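Putative lipoprotein (Clostridium difficile, PDB 4EXR) is of unknown function but is a putative lipoprotein with two PepSY (YPEB) family domains that forms a dimer and binds a sodium ion in the crystal. Local coordinates at residues Gln28-Pro33 against Ile79-Lys84; Ala48-Leu53 against Glu106-Asn111; Asn72-Met77 against Lys90-Asp95; Lys125-Ile130 against Ile149-Asn154. All blocks are in the same frame, centred on the assembly; numbering follows the deposited sequence. Where two conformers were deposited one is given.

Interaction 1 of 4, residues Gln28-Pro33 against Ile79-Lys84; sequences QDFKVP and IDANTK
Asp80, whose backbone O packs against Val32 CG2, has a carboxylate oxygen gripped by two amides of its own turn. The N of Asn82 meets Asp80 OD1 nearly end-on at 2.7 Å, while the N of Thr83 reaches that same OD1 from above the carboxylate plane, at 3.0 Å. The first bond makes an Asx turn, and Asp80 OD2 is taken up by a salt bridge to Lys61. Fixed in this way, the turn presents two acceptors to the incoming loop. Val32 N donates to Ala81 O at 2.9 Å, and Lys31 N makes a longer, nearly straight bond to Asn82 OD1 (3.2 Å, 170°). With CG anti to its carbonyl carbon (chi1 -72°), Asn82 brings its amide back to the loop although its CB starts out away from it; ND2 donates to a water that also holds Gln28 OE1. In this first PepSY-family region, the extended lead-in to helix 34-44, with Pro33 at the N-cap, is thus tied to the turn between strands 73-80 and 86-93. Val32 is the buried apolar piece: its CG2 lies over the Ala81 carbonyl and meets Lys84 CB at 3.9 Å. Lys31 crosses Asn82 at about a right angle, its CB 3.5 Å from Asn82 O. Phe30 CD1 comes obliquely to within 4.0 Å of Ala81 CB, and its ring packs edge-to-face with Phe62.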
# COMPACT_ATOMS: atom_id res chain seq x y z
N GLN A 28 6.51 -27.81 -4.14
CA GLN A 28 6.23 -27.25 -2.82
C GLN A 28 4.92 -27.79 -2.27
O GLN A 28 4.02 -28.16 -3.03
CB GLN A 28 6.15 -25.71 -2.90
CG GLN A 28 7.46 -25.03 -3.23
CD GLN A 28 8.48 -25.13 -2.11
OE1 GLN A 28 8.14 -25.11 -0.93
NE2 GLN A 28 9.75 -25.24 -2.49
N ASP A 29 4.81 -27.85 -0.95
CA ASP A 29 3.51 -28.02 -0.33
C ASP A 29 3.14 -26.74 0.40
O ASP A 29 3.93 -26.21 1.18
CB ASP A 29 3.49 -29.18 0.66
CG ASP A 29 2.21 -29.21 1.49
OD1 ASP A 29 1.20 -29.78 1.01
OD2 ASP A 29 2.19 -28.65 2.61
N PHE A 30 1.94 -26.22 0.15
CA PHE A 30 1.53 -25.00 0.81
C PHE A 30 0.54 -25.35 1.91
O PHE A 30 -0.53 -25.90 1.64
CB PHE A 30 0.97 -24.00 -0.20
CG PHE A 30 1.93 -23.71 -1.32
CD1 PHE A 30 3.06 -22.94 -1.09
CD2 PHE A 30 1.75 -24.29 -2.57
CE1 PHE A 30 3.98 -22.70 -2.10
CE2 PHE A 30 2.67 -24.06 -3.60
CZ PHE A 30 3.78 -23.26 -3.36
N LYS A 31 0.91 -25.05 3.14
CA LYS A 31 0.06 -25.37 4.28
C LYS A 31 -1.28 -24.66 4.23
O LYS A 31 -2.28 -25.15 4.75
CB LYS A 31 0.78 -25.07 5.59
CG LYS A 31 2.06 -25.89 5.75
CD LYS A 31 2.58 -25.78 7.16
CE LYS A 31 3.91 -26.50 7.30
NZ LYS A 31 3.84 -27.96 7.05
N VAL A 32 -1.30 -23.49 3.59
CA VAL A 32 -2.52 -22.70 3.42
C VAL A 32 -3.01 -22.89 2.00
O VAL A 32 -2.33 -22.50 1.05
CB VAL A 32 -2.26 -21.20 3.68
CG1 VAL A 32 -3.55 -20.38 3.54
CG2 VAL A 32 -1.64 -21.00 5.06
N PRO A 33 -4.17 -23.52 1.84
CA PRO A 33 -4.69 -23.70 0.48
C PRO A 33 -5.23 -22.36 -0.07
O PRO A 33 -5.55 -21.45 0.70
CB PRO A 33 -5.81 -24.72 0.66
CG PRO A 33 -6.28 -24.52 2.05
CD PRO A 33 -5.07 -24.09 2.86
N ILE A 79 -0.76 -12.73 1.94
CA ILE A 79 -0.87 -13.74 2.97
C ILE A 79 0.22 -14.79 2.76
O ILE A 79 0.36 -15.33 1.66
CB ILE A 79 -2.25 -14.44 2.90
CG1 ILE A 79 -3.37 -13.43 3.17
CG2 ILE A 79 -2.33 -15.58 3.91
CD1 ILE A 79 -4.68 -13.80 2.50
N ASP A 80 1.01 -15.05 3.80
CA ASP A 80 2.00 -16.13 3.75
C ASP A 80 1.32 -17.48 3.52
O ASP A 80 0.42 -17.87 4.26
CB ASP A 80 2.80 -16.17 5.06
CG ASP A 80 3.99 -17.13 5.02
OD1 ASP A 80 3.82 -18.32 4.69
OD2 ASP A 80 5.12 -16.68 5.32
N ALA A 81 1.76 -18.18 2.48
CA ALA A 81 1.09 -19.40 2.02
C ALA A 81 1.39 -20.61 2.92
O ALA A 81 0.85 -21.69 2.71
CB ALA A 81 1.50 -19.72 0.59
N ASN A 82 2.24 -20.41 3.90
CA ASN A 82 2.54 -21.47 4.86
C ASN A 82 2.12 -21.13 6.29
O ASN A 82 1.66 -22.00 7.03
CB ASN A 82 4.01 -21.87 4.79
CG ASN A 82 4.33 -22.64 3.53
OD1 ASN A 82 3.81 -23.74 3.32
ND2 ASN A 82 5.17 -22.06 2.67
N THR A 83 2.25 -19.86 6.66
CA THR A 83 2.00 -19.47 8.05
C THR A 83 0.67 -18.76 8.23
O THR A 83 0.19 -18.62 9.36
CB THR A 83 3.12 -18.57 8.59
OG1 THR A 83 3.05 -17.29 7.95
CG2 THR A 83 4.49 -19.20 8.33
N LYS A 84 0.09 -18.29 7.13
CA LYS A 84 -1.18 -17.57 7.14
C LYS A 84 -1.05 -16.14 7.68
O LYS A 84 -2.06 -15.44 7.82
CB LYS A 84 -2.25 -18.37 7.91
CG LYS A 84 -3.66 -18.26 7.36
CD LYS A 84 -4.68 -18.71 8.40
CE LYS A 84 -4.61 -20.20 8.67
NZ LYS A 84 -5.23 -21.00 7.57
O HOH W 1 6.26 -23.94 0.63

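Interaction 2 of 4, residues Ala48-Leu53 against Glu106-Asn111; sequences ADIVDL and EKLDLN. With NA (sodium ion), chain B.
Val51 O and Glu106 O, from the two touching segments, both belong to the surroundings of the bound sodium ion, one directly and one through water. Strand 49-58 carries a classic beta bulge here, with Val51 and Asp52 both facing Glu67, and at this irregularity the two consecutive residues bind the metal. Val51 O lies 2.4 Å from the sodium, joined by Asp52 OD1, two waters and Asp137 OD1 from the adjoining strand 130-139. One of those waters donates to Glu106 O at 2.6 Å, so the loop 106-111 enters the site as second shell; the other donates to Asp52 OD2, so both oxygens of that carboxylate are engaged. The sodium probably offsets the repulsion between Asp52 and Asp137, brought together here. Outward from the metal, Leu108 N gives a nearly straight bond to Ile50 O (2.9 Å, 170°), which pins the loop across the strand at the bulge, and a water bridges Ile50 O to Leu108 O. The leucine then folds back over the strand: CD2 rests 3.4 Å from Val51 O, and CD1 meets Ile50 CG2. On the flank, Asp49 and Lys107 run side by side in the same direction. Lys107 has CG wedged between backbone N and carbonyl carbon (chi1 63°), which lays its CD along the Asp49 carboxylate, but that acid's salt bridge is to Arg104. Farther along the loop, Leu110 crosses Ile50 at about a right angle, CD1 to CD1 at 4.1 Å.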
# COMPACT_ATOMS: atom_id res chain seq x y z
N ALA A 48 -16.66 -6.99 -0.89
CA ALA A 48 -15.74 -6.87 -2.02
C ALA A 48 -15.81 -8.09 -2.95
O ALA A 48 -16.06 -9.21 -2.50
CB ALA A 48 -14.30 -6.68 -1.52
N ASP A 49 -15.57 -7.86 -4.24
CA ASP A 49 -15.42 -8.95 -5.21
C ASP A 49 -13.96 -9.14 -5.53
O ASP A 49 -13.25 -8.17 -5.79
CB ASP A 49 -16.15 -8.62 -6.51
CG ASP A 49 -17.64 -8.51 -6.33
OD1 ASP A 49 -18.23 -9.36 -5.62
OD2 ASP A 49 -18.23 -7.56 -6.89
N ILE A 50 -13.49 -10.38 -5.55
CA ILE A 50 -12.10 -10.65 -5.88
C ILE A 50 -11.87 -10.49 -7.37
O ILE A 50 -12.61 -11.05 -8.19
CB ILE A 50 -11.67 -12.06 -5.43
CG1 ILE A 50 -11.69 -12.14 -3.90
CG2 ILE A 50 -10.29 -12.42 -6.00
CD1 ILE A 50 -11.34 -13.53 -3.33
N VAL A 51 -10.84 -9.73 -7.73
CA VAL A 51 -10.55 -9.47 -9.13
C VAL A 51 -9.21 -10.06 -9.59
O VAL A 51 -8.96 -10.21 -10.77
CB VAL A 51 -10.62 -7.93 -9.48
CG1 VAL A 51 -12.03 -7.38 -9.22
CG2 VAL A 51 -9.57 -7.15 -8.69
N ASP A 52 -8.34 -10.41 -8.64
CA ASP A 52 -7.06 -11.04 -8.96
C ASP A 52 -6.61 -11.89 -7.78
O ASP A 52 -6.85 -11.52 -6.62
CB ASP A 52 -5.95 -10.01 -9.26
CG ASP A 52 -6.20 -9.21 -10.55
OD1 ASP A 52 -6.13 -9.79 -11.66
OD2 ASP A 52 -6.44 -7.98 -10.44
N LEU A 53 -5.97 -13.02 -8.08
CA LEU A 53 -5.40 -13.88 -7.05
C LEU A 53 -4.14 -14.48 -7.63
O LEU A 53 -4.11 -14.88 -8.79
CB LEU A 53 -6.39 -15.00 -6.69
CG LEU A 53 -5.87 -16.07 -5.72
CD1 LEU A 53 -5.56 -15.49 -4.37
CD2 LEU A 53 -6.88 -17.19 -5.59
N GLU A 106 -14.63 -6.77 -13.24
CA GLU A 106 -13.45 -7.61 -13.40
C GLU A 106 -13.46 -8.83 -12.48
O GLU A 106 -12.50 -9.60 -12.44
CB GLU A 106 -12.20 -6.78 -13.13
CG GLU A 106 -12.05 -5.59 -14.06
CD GLU A 106 -10.93 -5.79 -15.07
OE1 GLU A 106 -10.81 -6.90 -15.63
OE2 GLU A 106 -10.16 -4.83 -15.28
N LYS A 107 -14.55 -9.02 -11.74
CA LYS A 107 -14.55 -10.06 -10.72
C LYS A 107 -14.39 -11.45 -11.32
O LYS A 107 -14.95 -11.77 -12.37
CB LYS A 107 -15.79 -9.99 -9.83
CG LYS A 107 -17.10 -10.22 -10.54
CD LYS A 107 -18.21 -10.30 -9.50
CE LYS A 107 -19.57 -10.21 -10.12
NZ LYS A 107 -19.73 -8.93 -10.87
N LEU A 108 -13.59 -12.26 -10.63
CA LEU A 108 -13.31 -13.62 -11.04
C LEU A 108 -14.50 -14.53 -10.77
O LEU A 108 -15.23 -14.35 -9.81
CB LEU A 108 -12.09 -14.15 -10.25
CG LEU A 108 -10.82 -13.32 -10.37
CD1 LEU A 108 -9.63 -14.02 -9.61
CD2 LEU A 108 -10.49 -13.09 -11.84
N ASP A 109 -14.69 -15.52 -11.63
CA ASP A 109 -15.65 -16.58 -11.34
C ASP A 109 -14.90 -17.73 -10.66
O ASP A 109 -14.19 -18.49 -11.31
CB ASP A 109 -16.35 -17.05 -12.61
CG ASP A 109 -17.33 -18.17 -12.36
OD1 ASP A 109 -17.56 -18.54 -11.18
OD2 ASP A 109 -17.91 -18.67 -13.36
N LEU A 110 -15.05 -17.83 -9.34
CA LEU A 110 -14.23 -18.77 -8.55
C LEU A 110 -14.99 -20.00 -8.11
O LEU A 110 -14.48 -20.81 -7.35
CB LEU A 110 -13.64 -18.07 -7.33
CG LEU A 110 -12.68 -16.92 -7.63
CD1 LEU A 110 -12.27 -16.20 -6.36
CD2 LEU A 110 -11.46 -17.42 -8.40
N ASN A 111 -16.23 -20.13 -8.58
CA ASN A 111 -17.07 -21.27 -8.21
C ASN A 111 -16.81 -22.47 -9.09
O ASN A 111 -16.74 -22.36 -10.31
CB ASN A 111 -18.55 -20.89 -8.28
CG ASN A 111 -18.92 -19.79 -7.30
OD1 ASN A 111 -19.40 -18.73 -7.70
ND2 ASN A 111 -18.68 -20.04 -6.02
NA NA B . -8.12 -9.57 -12.89
O HOH W 2 -15.08 -12.90 -7.27
O HOH W 3 -8.03 -7.25 -12.45
O HOH W 4 -10.28 -9.80 -13.78

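Interaction 3 of 4, residues Asn72-Met77 against Lys90-Asp95; sequences NNEYKM and KTEKLD. With PO4 (phosphate ion), chain C; PO4 (phosphate ion), chain D.
Lys90 opens the pairing opposite Lys76: its O accepts from Lys76 N at 2.8 Å, and its N donates back to Lys76 O. The side chain of Lys90 is fully extended, CG anti to the backbone N (chi1 -179°), which carries NZ out to two phosphate ions, probably from the crystallisation liquor, and to Glu92 OE1 in a 3.1 Å salt bridge. Lys76 NZ bonds one of these phosphates too, and Lys76 and Lys90 of the second subunit also bind phosphate. Thr91 sits in the non-hydrogen-bonded pair with Tyr75, on the other face of the sheet. There its OG1 lies at the edge of the phenol ring, 3.4 Å from Tyr75 CD1, while the Tyr75 hydroxyl bonds to Asp70. Glu92 exchanges two backbone bonds with Glu74, and their side chains run side by side with carboxylate planes almost parallel. Glu74 OE2 and Glu92 OE1 are only 4.2 Å apart, a like-charge approach that the Lys90 ammonium on Glu92 probably eases. Lys93 O shares a water with Glu74 OE2. Leu94 N closes the ladder with a straight bond to Asn72 O (2.8 Å, 175°), and the Leu94 side chain turns back over the strand, CG 3.5 Å from Asn73 C. This is an antiparallel beta hairpin whose outer strand, the last in this chain's sheet, ladders through residues 90-92 with the second subunit, so one sheet runs through the YPEB-domain dimer.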
# COMPACT_ATOMS: atom_id res chain seq x y z
N ASN A 72 -16.32 1.55 -3.94
CA ASN A 72 -15.55 2.72 -3.54
C ASN A 72 -14.03 2.53 -3.49
O ASN A 72 -13.28 3.47 -3.77
CB ASN A 72 -16.02 3.20 -2.17
CG ASN A 72 -17.47 3.63 -2.18
OD1 ASN A 72 -18.27 3.19 -1.35
ND2 ASN A 72 -17.82 4.49 -3.12
N ASN A 73 -13.60 1.33 -3.11
CA ASN A 73 -12.20 1.05 -2.84
C ASN A 73 -11.68 -0.17 -3.58
O ASN A 73 -12.45 -1.05 -3.97
CB ASN A 73 -11.99 0.76 -1.34
CG ASN A 73 -12.31 1.95 -0.46
OD1 ASN A 73 -11.93 3.07 -0.76
ND2 ASN A 73 -12.99 1.69 0.65
N GLU A 74 -10.36 -0.22 -3.76
CA GLU A 74 -9.68 -1.47 -4.06
C GLU A 74 -8.96 -1.94 -2.81
O GLU A 74 -8.50 -1.12 -2.00
CB GLU A 74 -8.70 -1.32 -5.22
CG GLU A 74 -7.77 -0.14 -5.13
CD GLU A 74 -6.93 0.00 -6.38
OE1 GLU A 74 -6.60 -1.04 -6.99
OE2 GLU A 74 -6.61 1.15 -6.77
N TYR A 75 -8.86 -3.25 -2.67
CA TYR A 75 -8.28 -3.86 -1.48
C TYR A 75 -7.25 -4.86 -1.94
O TYR A 75 -7.47 -5.57 -2.92
CB TYR A 75 -9.35 -4.60 -0.69
CG TYR A 75 -10.50 -3.75 -0.25
CD1 TYR A 75 -10.38 -2.90 0.85
CD2 TYR A 75 -11.72 -3.79 -0.92
CE1 TYR A 75 -11.44 -2.11 1.26
CE2 TYR A 75 -12.79 -3.02 -0.50
CZ TYR A 75 -12.64 -2.18 0.58
OH TYR A 75 -13.70 -1.40 0.99
N LYS A 76 -6.13 -4.92 -1.23
CA LYS A 76 -5.10 -5.88 -1.57
C LYS A 76 -4.54 -6.49 -0.31
O LYS A 76 -4.16 -5.79 0.63
CB LYS A 76 -3.98 -5.25 -2.40
CG LYS A 76 -2.86 -6.24 -2.74
CD LYS A 76 -1.85 -5.67 -3.71
CE LYS A 76 -1.04 -4.57 -3.07
NZ LYS A 76 0.07 -4.14 -3.97
N MSE A 77 -4.52 -7.82 -0.27
CA MSE A 77 -3.96 -8.50 0.88
C MSE A 77 -2.87 -9.44 0.42
O MSE A 77 -2.99 -10.09 -0.62
CB MSE A 77 -5.03 -9.30 1.64
CG MSE A 77 -6.07 -8.45 2.34
SE MSE A 77 -7.16 -9.51 3.53
CE MSE A 77 -5.84 -9.92 4.90
N LYS A 90 -4.03 -3.53 2.33
CA LYS A 90 -4.04 -2.18 1.78
C LYS A 90 -5.41 -1.85 1.18
O LYS A 90 -5.95 -2.63 0.40
CB LYS A 90 -2.96 -2.07 0.70
CG LYS A 90 -2.83 -0.71 0.06
CD LYS A 90 -1.90 -0.81 -1.13
CE LYS A 90 -1.51 0.54 -1.68
NZ LYS A 90 -0.81 0.38 -2.98
N THR A 91 -5.95 -0.70 1.58
CA THR A 91 -7.17 -0.16 1.00
C THR A 91 -6.79 1.14 0.30
O THR A 91 -6.05 1.94 0.86
CB THR A 91 -8.19 0.20 2.11
OG1 THR A 91 -8.47 -0.96 2.90
CG2 THR A 91 -9.49 0.75 1.51
N GLU A 92 -7.31 1.36 -0.91
CA GLU A 92 -7.13 2.64 -1.61
C GLU A 92 -8.43 3.02 -2.28
O GLU A 92 -9.11 2.17 -2.85
CB GLU A 92 -6.08 2.52 -2.72
CG GLU A 92 -4.63 2.67 -2.33
CD GLU A 92 -3.73 2.67 -3.56
OE1 GLU A 92 -3.42 1.57 -4.07
OE2 GLU A 92 -3.35 3.76 -4.03
N LYS A 93 -8.76 4.31 -2.24
CA LYS A 93 -9.93 4.81 -2.97
C LYS A 93 -9.78 4.51 -4.47
O LYS A 93 -8.70 4.68 -5.03
CB LYS A 93 -10.04 6.33 -2.74
CG LYS A 93 -11.32 6.93 -3.25
CD LYS A 93 -12.33 7.06 -2.14
CE LYS A 93 -12.98 8.43 -2.14
NZ LYS A 93 -13.62 8.73 -3.45
N LEU A 94 -10.85 4.05 -5.11
CA LEU A 94 -10.81 3.76 -6.55
C LEU A 94 -10.72 5.08 -7.33
O LEU A 94 -11.21 6.11 -6.87
CB LEU A 94 -12.08 3.02 -7.00
CG LEU A 94 -12.29 1.56 -6.59
CD1 LEU A 94 -13.72 1.12 -6.92
CD2 LEU A 94 -11.28 0.64 -7.26
N ASP A 95 -10.11 5.02 -8.51
CA ASP A 95 -10.20 6.15 -9.46
C ASP A 95 -11.65 6.44 -9.86
O ASP A 95 -12.52 5.57 -9.75
CB ASP A 95 -9.36 5.87 -10.71
CG ASP A 95 -7.86 5.89 -10.42
OD1 ASP A 95 -7.42 6.75 -9.63
OD2 ASP A 95 -7.13 5.05 -10.99
P PO4 C . 2.53 -1.74 -2.62
O1 PO4 C . 3.46 -2.36 -3.65
O2 PO4 C . 3.29 -1.54 -1.33
O3 PO4 C . 2.01 -0.42 -3.13
O4 PO4 C . 1.39 -2.68 -2.38
P PO4 D . 1.98 3.01 -1.83
O1 PO4 D . 2.77 4.12 -2.49
O2 PO4 D . 0.77 2.68 -2.67
O3 PO4 D . 2.84 1.79 -1.66
O4 PO4 D . 1.51 3.49 -0.48
O HOH W 5 -6.92 3.58 -6.61

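Interaction 4 of 4, residues Lys125-Ile130 against Ile149-Asn154; sequences KEQNGI and IDKDKN
Lys151 leans over the loop at Asn128, and its chain can be followed outward atom by atom. CB stands 3.5 Å from Asn128 O, with Gln127 NE2 4.0 Å away from it. CG, anti to the backbone N, stays beside both of these groups. Past the bend at the next torsion (chi2 80°), CD remains 3.8 Å from Asn128 O and comes near Gly129 CA, and NZ ends in a weak bond on a water that also accepts from Asn128 ND2. Asn128 O accepts in turn from Gln127 NE2 at 3.0 Å, in the carbonyl plane on a lone pair, which holds the glutamine amide in place at NE2 as it crosses Lys151 obliquely. Just past this point helix 116-126 has given way to strand 130-139, which begins with Ile130 paired to Asp150 in an antiparallel hydrogen-bonded pair: Ile130 N to Asp150 O at 2.9 Å, and Asp150 N back to Ile130 O. Gly129 makes the link at backbone angles seldom adopted by other residues. Buried Ile149 packs against it, CG2 3.7 Å from Gly129 CA and CD1 3.5 Å from Gln127 O. Beyond Lys151 a type II' turn reverses the chain into strand 154-161.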
# COMPACT_ATOMS: atom_id res chain seq x y z
N LYS A 125 2.13 -30.03 -19.30
CA LYS A 125 2.02 -30.96 -20.41
C LYS A 125 2.01 -30.22 -21.74
O LYS A 125 2.25 -30.81 -22.79
CB LYS A 125 0.75 -31.82 -20.28
CG LYS A 125 0.71 -32.67 -19.02
CD LYS A 125 0.23 -34.08 -19.32
CE LYS A 125 -1.18 -34.10 -19.84
NZ LYS A 125 -1.57 -35.48 -20.24
N GLU A 126 1.71 -28.93 -21.68
CA GLU A 126 1.72 -28.09 -22.88
C GLU A 126 3.12 -27.53 -23.11
O GLU A 126 3.54 -27.28 -24.24
CB GLU A 126 0.72 -26.94 -22.73
CG GLU A 126 0.56 -26.10 -23.98
CD GLU A 126 -0.09 -26.87 -25.12
OE1 GLU A 126 -0.84 -27.84 -24.84
OE2 GLU A 126 0.14 -26.51 -26.30
N GLN A 127 3.85 -27.34 -22.01
CA GLN A 127 5.14 -26.67 -22.04
C GLN A 127 5.92 -27.07 -20.81
O GLN A 127 5.65 -26.58 -19.72
CB GLN A 127 4.94 -25.15 -22.06
CG GLN A 127 6.22 -24.35 -21.97
CD GLN A 127 7.19 -24.68 -23.09
OE1 GLN A 127 6.88 -24.50 -24.27
NE2 GLN A 127 8.37 -25.18 -22.72
N ASN A 128 6.89 -27.98 -20.97
CA ASN A 128 7.67 -28.40 -19.81
C ASN A 128 8.54 -27.26 -19.27
O ASN A 128 8.72 -26.23 -19.92
CB ASN A 128 8.52 -29.64 -20.10
CG ASN A 128 8.91 -30.39 -18.83
OD1 ASN A 128 8.27 -30.24 -17.78
ND2 ASN A 128 9.97 -31.19 -18.90
N GLY A 129 9.05 -27.45 -18.07
CA GLY A 129 9.88 -26.45 -17.43
C GLY A 129 9.57 -26.40 -15.95
O GLY A 129 9.08 -27.37 -15.39
N ILE A 130 9.84 -25.25 -15.35
CA ILE A 130 9.62 -25.03 -13.93
C ILE A 130 8.55 -23.95 -13.71
O ILE A 130 8.66 -22.85 -14.27
CB ILE A 130 10.91 -24.55 -13.25
CG1 ILE A 130 12.05 -25.56 -13.46
CG2 ILE A 130 10.68 -24.28 -11.77
CD1 ILE A 130 11.73 -26.95 -12.95
N ILE A 149 5.87 -20.46 -16.55
CA ILE A 149 6.80 -21.59 -16.63
C ILE A 149 8.09 -21.14 -17.30
O ILE A 149 8.06 -20.60 -18.40
CB ILE A 149 6.19 -22.79 -17.42
CG1 ILE A 149 4.98 -23.36 -16.68
CG2 ILE A 149 7.24 -23.90 -17.68
CD1 ILE A 149 4.13 -24.32 -17.50
N ASP A 150 9.22 -21.37 -16.63
CA ASP A 150 10.54 -21.06 -17.18
C ASP A 150 11.19 -22.32 -17.73
O ASP A 150 11.18 -23.36 -17.08
CB ASP A 150 11.47 -20.46 -16.11
CG ASP A 150 11.01 -19.09 -15.63
OD1 ASP A 150 10.03 -18.55 -16.19
OD2 ASP A 150 11.65 -18.55 -14.70
N LYS A 151 11.77 -22.22 -18.93
CA LYS A 151 12.48 -23.33 -19.57
C LYS A 151 13.65 -22.76 -20.38
O LYS A 151 13.44 -22.00 -21.33
CB LYS A 151 11.52 -24.12 -20.47
CG LYS A 151 12.17 -25.18 -21.37
CD LYS A 151 12.48 -26.47 -20.61
CE LYS A 151 12.89 -27.61 -21.54
NZ LYS A 151 11.87 -27.92 -22.59
N ASP A 152 14.87 -23.13 -19.99
CA ASP A 152 16.09 -22.60 -20.61
C ASP A 152 16.12 -21.08 -20.45
O ASP A 152 15.99 -20.57 -19.33
CB ASP A 152 16.20 -23.02 -22.08
CG ASP A 152 17.61 -22.85 -22.65
OD1 ASP A 152 18.58 -22.74 -21.86
OD2 ASP A 152 17.74 -22.84 -23.90
N LYS A 153 16.28 -20.37 -21.55
CA LYS A 153 16.37 -18.91 -21.49
C LYS A 153 15.00 -18.23 -21.41
O LYS A 153 14.90 -17.07 -21.01
CB LYS A 153 17.16 -18.38 -22.69
N ASN A 154 13.94 -18.97 -21.76
CA ASN A 154 12.64 -18.37 -22.01
C ASN A 154 11.58 -18.52 -20.92
O ASN A 154 11.56 -19.52 -20.19
CB ASN A 154 12.08 -18.89 -23.34
CG ASN A 154 13.03 -18.65 -24.50
OD1 ASN A 154 13.44 -17.52 -24.75
ND2 ASN A 154 13.40 -19.72 -25.19
O HOH W 6 11.53 -30.97 -21.27

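From the N terminus, residues 28-33 open interaction 1 and 48-53 open interaction 2 before either has closed. Interaction 3 starts at 72-77, then 79-84 closes interaction 1, so interaction 1 crosses both of the others. The hairpin of interaction 3 closes at 90-95 and lies wholly within the larger loop that 106-111 completes; Ala48 CB and Tyr75 CD2 join interactions 2 and 3 directly. Interaction 4 follows in series, in the second PepSY-family region, across the chain's centre from interactions 2 and 3. All four reach one antiparallel sheet: helix lead-in, sodium-site loop, dimer-edge hairpin and helix-to-strand joint.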